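Local coordinates for viral protein F93 (Sulfolobus turreted icosahedral virus, PDB 2CO5), which probably binds DNA as a winged-helix protein that forms a disulfide-linked dimer, consistent with a role in viral or host gene regulation, at residues I40-S43 against D44-Y48. Sequence-based numbering, arbitrary orientation.
Sequences IDIS and DGVLY
Ser43 hands its carbonyl to the first turn of helix 44-56; on that turn Ile42 packs its side chain on Val46 and Leu47, while the Ser43 side chain meets Val46. Two backbone bonds grip the carbonyl oxygen. Leu47 N donates to Ser43 O at 2.9 Å, with an N-H...O angle of 157° and the donor almost in line with C=O. Val46 N, 3.3 Å from Ser43 O, makes the more bent bond (141°) from well above the carbonyl plane. Ser43 holds the N-cap position, and Tyr48 N to Asp44 O continues the helical pattern.

Apolar contact centres on the CG2 methyl of Ile42. With that methyl anti to the backbone N and CG1 beside it (chi1 -53°), CG2 lies 3.8 Å from Val46 CG1 and 3.9 Å from Leu47 CB. The isoleucine meets both side chains at about a right angle. Farther out, Ile42 CD1 approaches Leu47 CD1 at 4.2 Å. Ile34 of helix 30-38 touches both Ile42 and Leu47, while Asn10 and Ile14 of helix 9-20 touch Ile42 and Leu47, respectively.

Ser43 OG comes 3.3 Å from the Val46 CG2 methyl, a polar-apolar contact. Asp44 turns away from 40-43, and its OD1 forms a salt bridge with Arg31 of helix 30-38.

The turn thus joins two helices of the winged-helix fold, consistent with the helix-turn-helix: the Ser43 carbonyl accepts N-H groups of the first turn of helix 44-56, buried Ile42 packs against helices 30-38 and 9-20, and the Asp44 carboxylate at the helix start would probably interact favourably with the helix dipole.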
loop_
_atom_site.group_PDB
_atom_site.type_symbol
_atom_site.label_atom_id
_atom_site.label_comp_id
_atom_site.label_asym_id
_atom_site.label_seq_id
_atom_site.Cartn_x
_atom_site.Cartn_y
_atom_site.Cartn_z
ATOM N N ILE B 40 7.152 -5.695 -12.082
ATOM C CA ILE B 40 5.696 -5.643 -12.044
ATOM C C ILE B 40 5.172 -5.177 -13.400
ATOM O O ILE B 40 5.629 -4.166 -13.940
ATOM C CB ILE B 40 5.196 -4.678 -10.946
ATOM C CG1 ILE B 40 5.652 -5.155 -9.566
ATOM C CG2 ILE B 40 3.668 -4.564 -10.963
ATOM C CD1 ILE B 40 5.429 -4.127 -8.476
ATOM N N ASP B 41 4.221 -5.930 -13.942
ATOM C CA ASP B 41 3.600 -5.621 -15.225
ATOM C C ASP B 41 2.199 -5.082 -14.968
ATOM O O ASP B 41 1.278 -5.843 -14.672
ATOM C CB ASP B 41 3.533 -6.881 -16.104
ATOM C CG ASP B 41 3.436 -6.564 -17.595
ATOM O OD1 ASP B 41 3.582 -5.381 -17.965
ATOM O OD2 ASP B 41 3.232 -7.508 -18.399
ATOM N N ILE B 42 2.041 -3.766 -15.050
ATOM C CA ILE B 42 0.721 -3.158 -14.913
ATOM C C ILE B 42 0.128 -2.999 -16.315
ATOM O O ILE B 42 0.754 -2.408 -17.197
ATOM C CB ILE B 42 0.789 -1.789 -14.201
ATOM C CG1 ILE B 42 1.543 -1.903 -12.868
ATOM C CG2 ILE B 42 -0.610 -1.254 -13.952
ATOM C CD1 ILE B 42 1.779 -0.570 -12.179
ATOM N N SER B 43 -1.071 -3.536 -16.517
ATOM C CA SER B 43 -1.765 -3.425 -17.800
ATOM C C SER B 43 -2.087 -1.958 -18.117
ATOM O O SER B 43 -2.131 -1.114 -17.215
ATOM C CB SER B 43 -3.040 -4.269 -17.781
ATOM O OG SER B 43 -3.922 -3.833 -16.760
ATOM N N ASP B 44 -2.295 -1.657 -19.395
ATOM C CA ASP B 44 -2.625 -0.287 -19.822
ATOM C C ASP B 44 -3.936 0.209 -19.207
ATOM O O ASP B 44 -4.025 1.345 -18.736
ATOM C CB ASP B 44 -2.723 -0.204 -21.349
ATOM C CG ASP B 44 -1.399 -0.505 -22.047
ATOM O OD1 ASP B 44 -0.337 -0.214 -21.463
ATOM O OD2 ASP B 44 -1.421 -1.027 -23.184
ATOM N N GLY B 45 -4.948 -0.652 -19.218
ATOM C CA GLY B 45 -6.264 -0.299 -18.703
ATOM C C GLY B 45 -6.270 0.048 -17.223
ATOM O O GLY B 45 -7.215 0.668 -16.749
ATOM N N VAL B 46 -5.224 -0.361 -16.497
ATOM C CA VAL B 46 -5.055 0.002 -15.091
ATOM C C VAL B 46 -4.098 1.177 -14.934
ATOM O O VAL B 46 -4.367 2.091 -14.162
ATOM C CB VAL B 46 -4.543 -1.185 -14.252
ATOM C CG1 VAL B 46 -4.240 -0.748 -12.806
ATOM C CG2 VAL B 46 -5.563 -2.316 -14.265
ATOM N N LEU B 47 -2.996 1.164 -15.678
ATOM C CA LEU B 47 -1.944 2.162 -15.506
ATOM C C LEU B 47 -2.364 3.570 -15.884
ATOM O O LEU B 47 -2.193 4.495 -15.098
ATOM C CB LEU B 47 -0.713 1.789 -16.332
ATOM C CG LEU B 47 0.510 2.696 -16.182
ATOM C CD1 LEU B 47 1.077 2.601 -14.770
ATOM C CD2 LEU B 47 1.559 2.326 -17.217
ATOM N N TYR B 48 -2.891 3.744 -17.093
ATOM C CA TYR B 48 -3.118 5.093 -17.607
ATOM C C TYR B 48 -4.212 5.865 -16.867
ATOM O O TYR B 48 -4.095 7.074 -16.714
ATOM C CB TYR B 48 -3.328 5.082 -19.120
ATOM C CG TYR B 48 -2.063 4.674 -19.846
ATOM C CD1 TYR B 48 -0.951 5.508 -19.861
ATOM C CD2 TYR B 48 -1.961 3.442 -20.480
ATOM C CE1 TYR B 48 0.225 5.135 -20.506
ATOM C CE2 TYR B 48 -0.793 3.058 -21.124
ATOM C CZ TYR B 48 0.297 3.910 -21.139
ATOM O OH TYR B 48 1.457 3.537 -21.783
#